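Local atomic coordinates of Nitrate/nitrite sensor protein NarX (Escherichia coli K12, PDB entry 3EZI), a protein that senses nitrate and nitrite through its periplasmic domain and, as a membrane-bound histidine kinase, relays the signal to the response regulators NarL and NarP. Residues S16-A21 with K30-E35. Numbering follows the deposited sequence.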
# COMPACT_ATOMS: atom_id res chain seq x y z
N SER A 16 5.43 0.41 -3.42
CA SER A 16 5.59 1.81 -3.01
C SER A 16 7.08 2.23 -3.13
O SER A 16 7.37 3.36 -3.53
CB SER A 16 5.08 2.03 -1.58
OG SER A 16 5.98 1.56 -0.61
N TYR A 17 8.01 1.34 -2.79
CA TYR A 17 9.43 1.68 -2.92
C TYR A 17 9.75 1.86 -4.40
O TYR A 17 10.56 2.71 -4.75
CB TYR A 17 10.37 0.58 -2.39
CG TYR A 17 10.36 0.33 -0.88
CD1 TYR A 17 10.15 1.35 0.01
CD2 TYR A 17 10.65 -0.95 -0.38
CE1 TYR A 17 10.21 1.12 1.43
CE2 TYR A 17 10.73 -1.19 1.02
CZ TYR A 17 10.51 -0.15 1.90
OH TYR A 17 10.63 -0.37 3.27
N ARG A 18 9.16 1.00 -5.26
CA ARG A 18 9.36 1.06 -6.72
C ARG A 18 8.89 2.40 -7.33
O ARG A 18 9.57 2.98 -8.17
CB ARG A 18 8.60 -0.08 -7.41
CG ARG A 18 9.42 -1.22 -7.92
CD ARG A 18 8.84 -1.78 -9.23
NE ARG A 18 7.39 -1.92 -9.18
CZ ARG A 18 6.74 -2.94 -9.73
NH1 ARG A 18 7.43 -3.87 -10.38
NH2 ARG A 18 5.42 -3.05 -9.61
N LEU A 19 7.71 2.86 -6.91
CA LEU A 19 7.19 4.14 -7.37
C LEU A 19 8.03 5.29 -6.84
O LEU A 19 8.26 6.27 -7.55
CB LEU A 19 5.70 4.33 -6.93
CG LEU A 19 4.70 3.81 -7.95
CD1 LEU A 19 3.27 3.79 -7.35
CD2 LEU A 19 4.74 4.72 -9.18
N LEU A 20 8.53 5.19 -5.61
CA LEU A 20 9.35 6.30 -5.10
C LEU A 20 10.63 6.44 -5.93
O LEU A 20 11.11 7.55 -6.16
CB LEU A 20 9.72 6.09 -3.63
CG LEU A 20 10.55 7.15 -2.84
CD1 LEU A 20 9.77 8.47 -2.71
CD2 LEU A 20 10.84 6.59 -1.41
N ALA A 21 11.19 5.30 -6.32
CA ALA A 21 12.43 5.28 -7.10
C ALA A 21 12.22 5.86 -8.51
O ALA A 21 13.20 6.29 -9.16
CB ALA A 21 12.97 3.82 -7.19
N LYS A 30 2.29 5.01 -15.29
CA LYS A 30 0.88 4.77 -15.05
C LYS A 30 0.56 3.31 -14.75
O LYS A 30 -0.29 3.03 -13.91
CB LYS A 30 0.03 5.29 -16.22
CG LYS A 30 -0.25 6.77 -16.11
CD LYS A 30 -0.69 7.36 -17.44
CE LYS A 30 -0.97 8.85 -17.32
NZ LYS A 30 -2.13 9.10 -16.42
N PRO A 31 1.22 2.36 -15.43
CA PRO A 31 0.97 0.94 -15.20
C PRO A 31 1.32 0.54 -13.76
O PRO A 31 0.66 -0.33 -13.20
CB PRO A 31 1.87 0.26 -16.23
CG PRO A 31 1.77 1.22 -17.41
CD PRO A 31 1.98 2.56 -16.69
N LEU A 32 2.32 1.18 -13.16
CA LEU A 32 2.70 0.84 -11.77
C LEU A 32 1.59 1.28 -10.83
O LEU A 32 1.29 0.60 -9.81
CB LEU A 32 3.96 1.59 -11.30
CG LEU A 32 5.28 1.48 -12.03
CD1 LEU A 32 6.38 2.23 -11.23
CD2 LEU A 32 5.63 0.03 -12.19
N ILE A 33 1.01 2.43 -11.12
CA ILE A 33 -0.04 2.94 -10.26
C ILE A 33 -1.25 2.03 -10.38
O ILE A 33 -1.89 1.67 -9.40
CB ILE A 33 -0.33 4.44 -10.60
CG1 ILE A 33 0.93 5.28 -10.34
CG2 ILE A 33 -1.51 4.98 -9.73
CD1 ILE A 33 0.75 6.77 -10.78
N LYS A 34 -1.54 1.59 -11.60
CA LYS A 34 -2.68 0.70 -11.81
C LYS A 34 -2.52 -0.64 -11.08
O LYS A 34 -3.44 -1.17 -10.44
CB LYS A 34 -2.88 0.46 -13.32
CG LYS A 34 -4.11 -0.42 -13.61
CD LYS A 34 -5.35 0.26 -13.06
CE LYS A 34 -6.66 -0.52 -13.24
NZ LYS A 34 -7.80 0.29 -12.70
N GLU A 35 -1.32 -1.20 -11.17
CA GLU A 35 -1.01 -2.46 -10.52
C GLU A 35 -1.18 -2.30 -9.01
O GLU A 35 -1.75 -3.17 -8.33
CB GLU A 35 0.43 -2.85 -10.85
CG GLU A 35 0.80 -4.28 -10.55
CD GLU A 35 2.22 -4.58 -10.99
OE1 GLU A 35 2.58 -4.22 -12.13
OE2 GLU A 35 2.98 -5.17 -10.19
O HOH W 1 3.26 -1.12 -9.07
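Methyl CD2 of Leu-32 lies over one face of the Arg-18 guanidinium, 3.8 Å above its plane and shifted toward one side, while OE2 of Glu-35 sits at the edge, in the plane. The salt bridge is long and holds for one of two conformers of Glu-35, so it is probably not permanent: Arg-18 NH2 reaches Glu-35 OE2 at 3.3 Å, with an N-H...O angle of 149°. The two flat groups stand almost perpendicular, 84° apart, and the N-H meets OE2 from above the carboxylate plane. Bends at chi2 and chi3 bring NE and CZ of Arg-18 over Leu-32 CD2; from the other helix, the extended chain of Glu-35, CG anti to the backbone N, carries the carboxylate out to NH2. A water adds a second link, accepting from Arg-18 NH2 at 2.9 Å and donating to the backbone carbonyl Leu-32 O at 2.7 Å. A methionine in place of Arg-18 is likely to leave the Glu-35 carboxylate, in this conformer, without its cationic mate and this water without its donor. Beside the polar bridge, Leu-19 and Leu-32 lie alongside each other, pointing opposite ways, CD2 of Leu-19 touching CD1 of Leu-32 at 3.6 Å. Ile-33 lies across Leu-19, roughly perpendicular, its CG1 4.0 Å from Leu-19 CD2. Apolar packing thus fills the inner side of a surface contact, with the ion pair on the solvent side, where Glu-35 is exposed. The segments run nearly antiparallel (160°), their axes 10.5 Å apart, joining helix 3-22 to the short helix 30-40 of the all-helical periplasmic sensor domain. Leu-19 also packs on Met-36, farther along helix 30-40, whereas Ser-16, Tyr-17 and Leu-20 reach helix 82-99, placing helix 3-22 between these two neighbours.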